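Local coordinates for Tb427.07.360- putative uncharacterized metacyclic invariant surface protein from Trypanosoma brucei (Trypanosoma brucei, PDB 5VTL) that is of unknown function but, as an invariant protein of the metacyclic trypanosome surface, probably projects an extended helical bundle from the parasite membrane, at residues A102-P107 with D165-L170; S14-G19 with S141-K146; E43-A48 with S196-A201; R50-A55 with G67-A72. All coordinates share one frame; numbering follows the deposited sequence.

Contact 1 of 4, residues A102-P107 with D165-L170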
loop_
_atom_site.group_PDB
_atom_site.type_symbol
_atom_site.label_atom_id
_atom_site.label_comp_id
_atom_site.label_asym_id
_atom_site.label_seq_id
_atom_site.Cartn_x
_atom_site.Cartn_y
_atom_site.Cartn_z
ATOM N N ALA A 102 -6.285 -15.503 -6.049
ATOM C CA ALA A 102 -7.514 -16.214 -6.395
ATOM C C ALA A 102 -7.229 -17.667 -6.782
ATOM O O ALA A 102 -8.057 -18.557 -6.549
ATOM C CB ALA A 102 -8.250 -15.495 -7.527
ATOM N N GLY A 103 -6.052 -17.904 -7.359
ATOM C CA GLY A 103 -5.688 -19.228 -7.822
ATOM C C GLY A 103 -5.138 -20.156 -6.736
ATOM O O GLY A 103 -4.804 -21.303 -7.009
ATOM N N LYS A 104 -5.054 -19.655 -5.506
ATOM C CA LYS A 104 -4.577 -20.443 -4.391
ATOM C C LYS A 104 -5.684 -20.804 -3.398
ATOM O O LYS A 104 -5.453 -21.614 -2.511
ATOM C CB LYS A 104 -3.500 -19.669 -3.654
ATOM C CG LYS A 104 -2.272 -19.457 -4.482
ATOM C CD LYS A 104 -1.131 -18.936 -3.658
ATOM C CE LYS A 104 0.099 -18.736 -4.526
ATOM N NZ LYS A 104 0.486 -19.978 -5.251
ATOM N N THR A 105 -6.874 -20.228 -3.555
ATOM C CA THR A 105 -7.948 -20.485 -2.593
ATOM C C THR A 105 -8.516 -21.904 -2.673
ATOM O O THR A 105 -8.820 -22.490 -1.649
ATOM C CB THR A 105 -9.107 -19.459 -2.712
ATOM O OG1 THR A 105 -9.713 -19.528 -4.009
ATOM C CG2 THR A 105 -8.605 -18.005 -2.449
ATOM N N ALA A 106 -8.696 -22.445 -3.882
ATOM C CA ALA A 106 -9.403 -23.730 -4.024
ATOM C C ALA A 106 -8.810 -24.890 -3.206
ATOM O O ALA A 106 -9.542 -25.581 -2.504
ATOM C CB ALA A 106 -9.547 -24.119 -5.524
ATOM N N PRO A 107 -7.488 -25.120 -3.283
ATOM C CA PRO A 107 -6.965 -26.218 -2.439
ATOM C C PRO A 107 -7.165 -26.021 -0.912
ATOM O O PRO A 107 -7.423 -26.989 -0.193
ATOM C CB PRO A 107 -5.476 -26.252 -2.793
ATOM C CG PRO A 107 -5.353 -25.487 -4.105
ATOM C CD PRO A 107 -6.421 -24.456 -4.060
ATOM N N ASP A 165 7.289 -22.530 -1.202
ATOM C CA ASP A 165 7.665 -22.383 -2.613
ATOM C C ASP A 165 6.517 -21.724 -3.378
ATOM O O ASP A 165 6.718 -20.812 -4.175
ATOM C CB ASP A 165 7.954 -23.744 -3.266
ATOM C CG ASP A 165 9.232 -24.416 -2.766
ATOM O OD1 ASP A 165 10.023 -23.819 -2.005
ATOM O OD2 ASP A 165 9.437 -25.583 -3.167
ATOM N N GLY A 166 5.308 -22.192 -3.110
ATOM C CA GLY A 166 4.133 -21.776 -3.846
ATOM C C GLY A 166 3.643 -20.366 -3.545
ATOM O O GLY A 166 3.008 -19.740 -4.395
ATOM N N MET A 167 3.918 -19.860 -2.351
ATOM C CA MET A 167 3.491 -18.507 -1.984
ATOM C C MET A 167 4.485 -17.406 -2.317
ATOM O O MET A 167 4.182 -16.232 -2.138
ATOM C CB MET A 167 3.198 -18.445 -0.483
ATOM C CG MET A 167 1.859 -19.037 -0.154
ATOM S SD MET A 167 0.557 -17.947 -0.757
ATOM C CE MET A 167 0.803 -16.528 0.319
ATOM N N ALA A 168 5.666 -17.780 -2.774
ATOM C CA ALA A 168 6.764 -16.832 -2.914
ATOM C C ALA A 168 6.425 -15.711 -3.911
ATOM O O ALA A 168 6.729 -14.548 -3.672
ATOM C CB ALA A 168 8.018 -17.557 -3.339
ATOM N N ASP A 169 5.780 -16.075 -5.016
ATOM C CA ASP A 169 5.465 -15.116 -6.083
ATOM C C ASP A 169 4.448 -14.095 -5.581
ATOM O O ASP A 169 4.664 -12.893 -5.696
ATOM C CB ASP A 169 4.915 -15.847 -7.297
ATOM C CG ASP A 169 6.009 -16.393 -8.212
ATOM O OD1 ASP A 169 7.187 -16.446 -7.792
ATOM O OD2 ASP A 169 5.683 -16.783 -9.360
ATOM N N LEU A 170 3.345 -14.582 -5.017
ATOM C CA LEU A 170 2.324 -13.697 -4.454
ATOM C C LEU A 170 2.916 -12.754 -3.421
ATOM O O LEU A 170 2.632 -11.539 -3.416
ATOM C CB LEU A 170 1.218 -14.508 -3.800
ATOM C CG LEU A 170 0.201 -13.728 -2.980
ATOM C CD1 LEU A 170 -0.421 -12.588 -3.787
ATOM C CD2 LEU A 170 -0.877 -14.702 -2.506
#
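The peptide carbonyl of Gly166 is the flat group here, and the ammonium of Lys104 comes to it from above one face rather than within its plane. Lys104 NZ donates to Gly166 O at 2.7 Å, with a C=O...N angle of 131° and the donor lifted 46° out of the carbonyl plane. Lys104 CE follows closely, 3.1 Å from Gly166 O. The lysine reaches across with its chain straight as far as CE and bent only at the last torsion (chi4 -56°), which swings the ammonium onto the oxygen. Along the way its aliphatic part brushes the thioether of Met167: CD lies 3.5 Å from Met167 SD, the two chains crossing at a slant. Leu170 CD2 backs the same methylene more loosely, 4.4 Å from Lys104 CD. Helix 157-209 is kinked here, where the N atoms of Asp169 and Leu170 make no bond to the preceding turn. Gly166 O, which Leu170 N would engage in a regular helix, takes the lysine instead. The contact lies at the broader end of the elongated helical molecule: Lys104 belongs to the short link between helix 63-102 and helix 105-116, and ties that corner to helix 157-209. Met167 also packs on Phe13 of helix 4-58, and Leu170 touches Leu17 of that helix and Ala97 and Ala101 of helix 63-102.

Contact 2 of 4, residues S14-G19 with S141-K146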
loop_
_atom_site.group_PDB
_atom_site.type_symbol
_atom_site.label_atom_id
_atom_site.label_comp_id
_atom_site.label_asym_id
_atom_site.label_seq_id
_atom_site.Cartn_x
_atom_site.Cartn_y
_atom_site.Cartn_z
ATOM N N SER A 14 -6.844 -19.051 4.211
ATOM C CA SER A 14 -7.972 -18.862 3.310
ATOM C C SER A 14 -8.568 -17.455 3.404
ATOM O O SER A 14 -8.826 -16.787 2.378
ATOM C CB SER A 14 -9.050 -19.889 3.600
ATOM O OG SER A 14 -10.171 -19.677 2.756
ATOM N N GLU A 15 -8.811 -16.988 4.625
ATOM C CA GLU A 15 -9.419 -15.676 4.793
ATOM C C GLU A 15 -8.450 -14.567 4.352
ATOM O O GLU A 15 -8.859 -13.537 3.839
ATOM C CB GLU A 15 -9.900 -15.494 6.239
ATOM C CG GLU A 15 -11.052 -16.458 6.554
ATOM C CD GLU A 15 -11.619 -16.342 7.955
ATOM O OE1 GLU A 15 -10.914 -15.846 8.856
ATOM O OE2 GLU A 15 -12.799 -16.768 8.139
ATOM N N ALA A 16 -7.158 -14.798 4.526
ATOM C CA ALA A 16 -6.152 -13.885 3.994
ATOM C C ALA A 16 -6.245 -13.781 2.467
ATOM O O ALA A 16 -6.285 -12.686 1.917
ATOM C CB ALA A 16 -4.747 -14.349 4.424
ATOM N N LEU A 17 -6.283 -14.923 1.781
ATOM C CA LEU A 17 -6.302 -14.935 0.328
ATOM C C LEU A 17 -7.598 -14.321 -0.181
ATOM O O LEU A 17 -7.577 -13.578 -1.150
ATOM C CB LEU A 17 -6.179 -16.358 -0.201
ATOM C CG LEU A 17 -4.840 -17.048 0.061
ATOM C CD1 LEU A 17 -4.968 -18.550 -0.217
ATOM C CD2 LEU A 17 -3.758 -16.404 -0.779
ATOM N N HIS A 18 -8.723 -14.623 0.464
ATOM C CA HIS A 18 -9.983 -14.024 0.028
ATOM C C HIS A 18 -10.072 -12.545 0.333
ATOM O O HIS A 18 -10.907 -11.831 -0.235
ATOM C CB HIS A 18 -11.162 -14.734 0.663
ATOM C CG HIS A 18 -11.467 -16.040 0.018
ATOM N ND1 HIS A 18 -11.139 -17.248 0.592
ATOM C CD2 HIS A 18 -12.033 -16.325 -1.178
ATOM C CE1 HIS A 18 -11.513 -18.226 -0.218
ATOM N NE2 HIS A 18 -12.060 -17.692 -1.296
ATOM N N GLY A 19 -9.258 -12.096 1.276
ATOM C CA GLY A 19 -9.215 -10.689 1.608
ATOM C C GLY A 19 -8.423 -9.831 0.643
ATOM O O GLY A 19 -8.611 -8.624 0.609
ATOM N N SER A 141 1.200 -7.878 3.773
ATOM C CA SER A 141 2.306 -8.814 3.658
ATOM C C SER A 141 2.573 -9.505 4.980
ATOM O O SER A 141 2.966 -10.675 4.989
ATOM C CB SER A 141 3.587 -8.137 3.174
ATOM O OG SER A 141 3.449 -7.551 1.907
ATOM N N TRP A 142 2.357 -8.798 6.092
ATOM C CA TRP A 142 2.637 -9.379 7.419
ATOM C C TRP A 142 1.702 -10.573 7.659
ATOM O O TRP A 142 2.138 -11.647 8.067
ATOM C CB TRP A 142 2.531 -8.326 8.546
ATOM C CG TRP A 142 2.790 -8.890 9.928
ATOM C CD1 TRP A 142 4.007 -8.994 10.574
ATOM C CD2 TRP A 142 1.814 -9.431 10.835
ATOM N NE1 TRP A 142 3.833 -9.554 11.815
ATOM C CE2 TRP A 142 2.503 -9.834 11.999
ATOM C CE3 TRP A 142 0.426 -9.612 10.777
ATOM C CZ2 TRP A 142 1.857 -10.414 13.075
ATOM C CZ3 TRP A 142 -0.204 -10.182 11.847
ATOM C CH2 TRP A 142 0.517 -10.578 12.985
ATOM N N VAL A 143 0.410 -10.396 7.373
ATOM C CA VAL A 143 -0.550 -11.488 7.490
ATOM C C VAL A 143 -0.188 -12.674 6.583
ATOM O O VAL A 143 -0.306 -13.821 6.987
ATOM C CB VAL A 143 -1.985 -11.004 7.150
ATOM C CG1 VAL A 143 -2.988 -12.179 7.113
ATOM C CG2 VAL A 143 -2.433 -9.934 8.152
ATOM N N LEU A 144 0.244 -12.411 5.355
ATOM C CA LEU A 144 0.624 -13.515 4.470
ATOM C C LEU A 144 1.851 -14.256 5.002
ATOM O O LEU A 144 1.952 -15.469 4.870
ATOM C CB LEU A 144 0.892 -13.029 3.038
ATOM C CG LEU A 144 -0.285 -12.413 2.276
ATOM C CD1 LEU A 144 0.202 -11.903 0.944
ATOM C CD2 LEU A 144 -1.401 -13.392 2.079
ATOM N N LYS A 145 2.778 -13.527 5.606
ATOM C CA LYS A 145 3.933 -14.139 6.246
ATOM C C LYS A 145 3.503 -15.050 7.387
ATOM O O LYS A 145 3.934 -16.186 7.485
ATOM C CB LYS A 145 4.880 -13.066 6.799
ATOM C CG LYS A 145 6.044 -13.618 7.619
ATOM C CD LYS A 145 7.009 -12.519 8.050
ATOM C CE LYS A 145 6.363 -11.513 8.958
ATOM N NZ LYS A 145 7.347 -10.582 9.555
ATOM N N LYS A 146 2.660 -14.534 8.273
ATOM C CA LYS A 146 2.185 -15.344 9.394
ATOM C C LYS A 146 1.436 -16.588 8.927
ATOM O O LYS A 146 1.523 -17.641 9.541
ATOM C CB LYS A 146 1.276 -14.507 10.297
ATOM C CG LYS A 146 1.989 -13.377 11.003
ATOM C CD LYS A 146 3.054 -13.920 11.976
ATOM C CE LYS A 146 4.370 -13.209 11.871
ATOM N NZ LYS A 146 5.254 -13.621 13.013
#
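Val143 and Leu144, consecutive residues near the start of helix 141-154, share one small partner on helix 4-58, the methyl of Ala16. The segment begins at Ser141, whose N and OG are bonded to Glu178 and Asp175 of helix 157-209. Trp142 follows without meeting helix 4-58, one face of its indole lying under Lys146 CG, 3.5 Å above the plane and displaced toward the rim. Val143 makes the nearest approach: with CG1 anti to the backbone N (chi1 174°), this branch rests 3.9 Å from Ala16 CB. Leu144 comes from the next position, reaching with its CD2 branch to 4.2 Å from Ala16 CB, so that two branched side chains meet one methyl and no polar group takes part across the contact. The backbones approach to 6.8 Å between Ala16 CA and Leu144 CA. Lys146, one turn on from Trp142, is paired through NZ with Glu149. On the other side of helix 4-58, His18 ND1 bonds to Ser14 O at 3.0 Å, an oxygen that also accepts His18 N, while the Ser14 hydroxyl is bonded to Asp109 of helix 105-116. The small Ala16 side chain lets helix 141-154 pack against helix 4-58 at the compact, broader end of an elongated helical bundle, where the Cys11-Cys132 disulfide also joins helix 4-58 to the loop before helix 141-154.

Contact 3 of 4, residues E43-A48 with S196-A201; sequences EGCQDA and SNARKA
This is a buried helix-to-helix contact made mainly by small side chains, Cys45 and Ala48 on one side and Ala198 on the other, toward the slender end of the molecule; no hydrogen bond crosses it. The two short segments run nearly parallel, crossing at 19°, and their axes come within 8.4 Å. That closeness is bought with small residues: Ala48 CA lies only 5.4 Å from Arg199 CA. The methyl of Ala198 is the centre of it, meeting Ala48 CB at 3.6 Å and Cys45 SG at 3.8 Å, one partner from each of two successive turns of helix 4-58. Ala48 goes further and rests against the backbone, its CB 3.4 Å from Ala198 O. The thiol reaches its place because Cys45 SG stands anti to its own carbonyl carbon (chi1 -70°), and Cys45 belongs to neither disulfide of the chain. Helices 4-58, 63-102 and 157-209 form a long three-helix bundle in which the first and last run the same way and helix 63-102 runs antiparallel beside both. Helix 63-102 completes the packing here: Leu73 and Ala76 lie against Cys45, and Ala72 against Ala198. Arg199 marks the border of the contact, its backbone N 4.0 Å from Ala48 CB while its guanidinium is carried away from helix 4-58. On another side of helix 157-209, Asn197 OD1 accepts a hydrogen bond from Arg68 NH2, a polar tie to the returning helix beside the small-residue packing of Cys45, Ala48 and Ala198.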
loop_
_atom_site.group_PDB
_atom_site.type_symbol
_atom_site.label_atom_id
_atom_site.label_comp_id
_atom_site.label_asym_id
_atom_site.label_seq_id
_atom_site.Cartn_x
_atom_site.Cartn_y
_atom_site.Cartn_z
ATOM N N GLU A 43 0.572 22.820 -7.202
ATOM C CA GLU A 43 -0.232 24.007 -7.528
ATOM C C GLU A 43 0.044 25.144 -6.524
ATOM O O GLU A 43 0.182 26.302 -6.901
ATOM C CB GLU A 43 -1.718 23.649 -7.529
ATOM C CG GLU A 43 -2.152 22.916 -8.783
ATOM C CD GLU A 43 -3.506 22.218 -8.613
ATOM O OE1 GLU A 43 -4.127 22.385 -7.545
ATOM O OE2 GLU A 43 -3.915 21.479 -9.526
ATOM N N GLY A 44 0.164 24.797 -5.250
ATOM C CA GLY A 44 0.471 25.763 -4.214
ATOM C C GLY A 44 1.843 26.389 -4.410
ATOM O O GLY A 44 2.056 27.556 -4.083
ATOM N N CYS A 45 2.789 25.608 -4.926
ATOM C CA CYS A 45 4.108 26.155 -5.249
ATOM C C CYS A 45 4.019 27.119 -6.404
ATOM O O CYS A 45 4.695 28.122 -6.418
ATOM C CB CYS A 45 5.103 25.052 -5.613
ATOM S SG CYS A 45 5.577 24.055 -4.210
ATOM N N GLN A 46 3.210 26.797 -7.408
ATOM C CA GLN A 46 3.011 27.705 -8.525
ATOM C C GLN A 46 2.450 29.043 -8.064
ATOM O O GLN A 46 2.858 30.105 -8.565
ATOM C CB GLN A 46 2.087 27.044 -9.557
ATOM C CG GLN A 46 2.804 25.946 -10.339
ATOM C CD GLN A 46 1.871 25.200 -11.254
ATOM O OE1 GLN A 46 0.793 24.796 -10.838
ATOM N NE2 GLN A 46 2.278 25.005 -12.500
ATOM N N ASP A 47 1.537 28.995 -7.094
ATOM C CA ASP A 47 0.906 30.196 -6.537
ATOM C C ASP A 47 1.944 31.026 -5.785
ATOM O O ASP A 47 1.961 32.257 -5.854
ATOM C CB ASP A 47 -0.214 29.805 -5.575
ATOM C CG ASP A 47 -1.057 31.007 -5.118
ATOM O OD1 ASP A 47 -1.623 31.712 -5.975
ATOM O OD2 ASP A 47 -1.148 31.243 -3.900
ATOM N N ALA A 48 2.820 30.327 -5.076
ATOM C CA ALA A 48 3.828 30.960 -4.244
ATOM C C ALA A 48 4.801 31.680 -5.162
ATOM O O ALA A 48 5.186 32.818 -4.887
ATOM C CB ALA A 48 4.531 29.901 -3.373
ATOM N N SER A 196 5.648 23.966 1.551
ATOM C CA SER A 196 5.874 24.730 2.769
ATOM C C SER A 196 7.026 25.747 2.579
ATOM O O SER A 196 6.922 26.902 2.980
ATOM C CB SER A 196 6.135 23.788 3.929
ATOM O OG SER A 196 6.446 24.513 5.104
ATOM N N ASN A 197 8.115 25.329 1.938
ATOM C CA ASN A 197 9.202 26.261 1.650
ATOM C C ASN A 197 8.786 27.334 0.662
ATOM O O ASN A 197 9.154 28.497 0.809
ATOM C CB ASN A 197 10.419 25.512 1.106
ATOM C CG ASN A 197 11.190 24.821 2.184
ATOM O OD1 ASN A 197 11.355 25.360 3.286
ATOM N ND2 ASN A 197 11.674 23.609 1.890
ATOM N N ALA A 198 8.021 26.947 -0.358
ATOM C CA ALA A 198 7.579 27.909 -1.350
ATOM C C ALA A 198 6.717 28.967 -0.679
ATOM O O ALA A 198 6.878 30.147 -0.924
ATOM C CB ALA A 198 6.802 27.227 -2.504
ATOM N N ARG A 199 5.809 28.536 0.182
ATOM C CA ARG A 199 4.892 29.473 0.823
ATOM C C ARG A 199 5.628 30.420 1.766
ATOM O O ARG A 199 5.340 31.616 1.824
ATOM C CB ARG A 199 3.820 28.698 1.580
ATOM C CG ARG A 199 2.655 29.559 2.004
ATOM C CD ARG A 199 1.624 28.746 2.767
ATOM N NE ARG A 199 2.134 28.293 4.058
ATOM C CZ ARG A 199 2.310 27.021 4.414
ATOM N NH1 ARG A 199 2.007 26.020 3.584
ATOM N NH2 ARG A 199 2.795 26.748 5.622
ATOM N N LYS A 200 6.593 29.889 2.490
ATOM C CA LYS A 200 7.396 30.717 3.371
ATOM C C LYS A 200 8.201 31.758 2.602
ATOM O O LYS A 200 8.383 32.880 3.076
ATOM C CB LYS A 200 8.323 29.852 4.212
ATOM C CG LYS A 200 7.624 29.016 5.250
ATOM C CD LYS A 200 8.615 28.106 5.973
ATOM C CE LYS A 200 7.935 27.044 6.872
ATOM N NZ LYS A 200 7.262 27.659 8.043
ATOM N N ALA A 201 8.694 31.390 1.418
ATOM C CA ALA A 201 9.362 32.341 0.526
ATOM C C ALA A 201 8.428 33.453 0.072
ATOM O O ALA A 201 8.786 34.640 0.118
ATOM C CB ALA A 201 9.919 31.623 -0.678
#

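Contact 4 of 4, residues R50-A55 with G67-A72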
loop_
_atom_site.group_PDB
_atom_site.type_symbol
_atom_site.label_atom_id
_atom_site.label_comp_id
_atom_site.label_asym_id
_atom_site.label_seq_id
_atom_site.Cartn_x
_atom_site.Cartn_y
_atom_site.Cartn_z
ATOM N N ARG A 50 4.143 32.853 -8.164
ATOM C CA ARG A 50 3.438 34.045 -8.644
ATOM C C ARG A 50 3.468 35.157 -7.604
ATOM O O ARG A 50 3.759 36.311 -7.920
ATOM C CB ARG A 50 1.991 33.720 -9.013
ATOM C CG ARG A 50 1.219 34.929 -9.540
ATOM C CD ARG A 50 -0.257 34.663 -9.668
ATOM N NE ARG A 50 -0.843 34.177 -8.424
ATOM C CZ ARG A 50 -1.108 34.934 -7.365
ATOM N NH1 ARG A 50 -0.817 36.223 -7.375
ATOM N NH2 ARG A 50 -1.641 34.393 -6.280
ATOM N N ARG A 51 3.166 34.818 -6.361
ATOM C CA ARG A 51 3.168 35.810 -5.297
ATOM C C ARG A 51 4.524 36.475 -5.116
ATOM O O ARG A 51 4.623 37.696 -4.980
ATOM C CB ARG A 51 2.722 35.154 -4.002
ATOM C CG ARG A 51 1.242 34.788 -3.983
ATOM C CD ARG A 51 0.928 33.964 -2.770
ATOM N NE ARG A 51 1.239 34.667 -1.525
ATOM C CZ ARG A 51 1.224 34.097 -0.319
ATOM N NH1 ARG A 51 1.493 34.809 0.768
ATOM N NH2 ARG A 51 0.944 32.805 -0.196
ATOM N N ALA A 52 5.573 35.668 -5.119
ATOM C CA ALA A 52 6.926 36.175 -4.945
ATOM C C ALA A 52 7.330 37.057 -6.113
ATOM O O ALA A 52 7.946 38.106 -5.924
ATOM C CB ALA A 52 7.892 35.011 -4.782
ATOM N N GLU A 53 6.993 36.642 -7.329
ATOM C CA GLU A 53 7.292 37.440 -8.513
ATOM C C GLU A 53 6.656 38.831 -8.416
ATOM O O GLU A 53 7.275 39.839 -8.769
ATOM C CB GLU A 53 6.785 36.744 -9.779
ATOM C CG GLU A 53 7.575 35.516 -10.175
ATOM C CD GLU A 53 6.983 34.776 -11.359
ATOM O OE1 GLU A 53 7.738 34.006 -11.993
ATOM O OE2 GLU A 53 5.786 34.976 -11.664
ATOM N N ASP A 54 5.421 38.877 -7.932
ATOM C CA ASP A 54 4.694 40.137 -7.839
ATOM C C ASP A 54 5.307 41.056 -6.798
ATOM O O ASP A 54 5.416 42.261 -7.022
ATOM C CB ASP A 54 3.231 39.879 -7.528
ATOM C CG ASP A 54 2.483 39.271 -8.709
ATOM O OD1 ASP A 54 3.090 39.118 -9.790
ATOM O OD2 ASP A 54 1.281 38.970 -8.567
ATOM N N ALA A 55 5.719 40.494 -5.665
ATOM C CA ALA A 55 6.433 41.271 -4.666
ATOM C C ALA A 55 7.745 41.789 -5.257
ATOM O O ALA A 55 8.101 42.958 -5.081
ATOM C CB ALA A 55 6.671 40.445 -3.412
ATOM N N GLY A 67 13.787 33.145 -5.991
ATOM C CA GLY A 67 14.631 31.986 -6.249
ATOM C C GLY A 67 14.288 30.771 -5.400
ATOM O O GLY A 67 14.235 29.642 -5.889
ATOM N N ARG A 68 14.066 30.990 -4.116
ATOM C CA ARG A 68 13.700 29.914 -3.212
ATOM C C ARG A 68 12.346 29.304 -3.620
ATOM O O ARG A 68 12.162 28.078 -3.574
ATOM C CB ARG A 68 13.632 30.458 -1.784
ATOM C CG ARG A 68 13.278 29.408 -0.749
ATOM C CD ARG A 68 13.293 29.970 0.667
ATOM N NE ARG A 68 12.942 28.950 1.657
ATOM C CZ ARG A 68 12.517 29.195 2.894
ATOM N NH1 ARG A 68 12.328 30.440 3.323
ATOM N NH2 ARG A 68 12.237 28.181 3.703
ATOM N N ALA A 69 11.401 30.166 -3.996
ATOM C CA ALA A 69 10.091 29.706 -4.465
ATOM C C ALA A 69 10.216 28.833 -5.733
ATOM O O ALA A 69 9.577 27.782 -5.857
ATOM C CB ALA A 69 9.195 30.885 -4.748
ATOM N N ARG A 70 11.037 29.277 -6.666
ATOM C CA ARG A 70 11.231 28.540 -7.911
ATOM C C ARG A 70 11.876 27.189 -7.696
ATOM O O ARG A 70 11.539 26.219 -8.365
ATOM C CB ARG A 70 12.062 29.369 -8.887
ATOM C CG ARG A 70 11.278 30.537 -9.472
ATOM C CD ARG A 70 12.039 31.350 -10.517
ATOM N NE ARG A 70 11.105 32.315 -11.122
ATOM C CZ ARG A 70 11.435 33.501 -11.614
ATOM N NH1 ARG A 70 12.695 33.916 -11.598
ATOM N NH2 ARG A 70 10.495 34.280 -12.122
ATOM N N ALA A 71 12.822 27.137 -6.768
ATOM C CA ALA A 71 13.539 25.906 -6.465
ATOM C C ALA A 71 12.591 24.913 -5.808
ATOM O O ALA A 71 12.632 23.721 -6.092
ATOM C CB ALA A 71 14.735 26.203 -5.547
ATOM N N ALA A 72 11.746 25.435 -4.917
ATOM C CA ALA A 72 10.728 24.640 -4.235
ATOM C C ALA A 72 9.734 24.090 -5.246
ATOM O O ALA A 72 9.398 22.921 -5.179
ATOM C CB ALA A 72 10.029 25.471 -3.199
#
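Glu53 and Arg70 form a salt bridge across an antiparallel helical hairpin, in which helix 4-58 turns tightly at its end and runs back as helix 63-102. The inner layer of this hairpin is small and apolar: Ala52 CB faces Ala69 CB at 4.3 Å. The backbones stand well apart at this pair, Ala52 CA lying 7.2 Å from Ala69 CA. One residue further along each helix the charged pair bridges the same gap nearer the surface. Both long chains leave their helices alike, CG anti to the carbonyl carbon (chi1 -71° in Glu53), and both then run extended, the glutamate beyond CG and the arginine from CG to NE. Neither is aimed at the other helix by its first bond; the reach comes from length, and the two chains cross at about a right angle. Arg70 NH2 donates to Glu53 OE1 at 2.8 Å, the N-H...O angle being 160°. The oxygen lies near the guanidinium plane, at its edge, but is itself approached on its anti side and somewhat out of the carboxylate plane. Away from the hairpin interface, Arg50 pairs with Asp47, and its NH1 makes only a long approach of 3.7 Å to Asp54 OD2. Arg51 turns instead to Glu206 of helix 157-209, the third helix of the bundle. The carboxylate and guanidinium planes are 74° apart, and NH2 alone bonds to the carboxylate across the contact: Arg70 NE stays 3.9 Å from Glu53 OE1.

The four contacts form two pairs on opposite sides of the chain's centre. Contacts 1 and 2, with centres 11 Å apart, touch through Leu17 and Leu170 at the broader end; contacts 3 and 4, 7 Å apart between centres, adjoin at the slender end, and the centres of contacts 1 and 4 lie 53 Å apart. Helix 4-58 serves contacts 2, 3 and 4, and helix 157-209 contacts 1 and 3. Along the chain contact 4, closing the first hairpin, is complete before contact 1 opens, and both fall within the span of contact 3; the segments of contact 2 alternate with those of contacts 1 and 3. Contact 3 sets the last helix beside the first, completing the bundle.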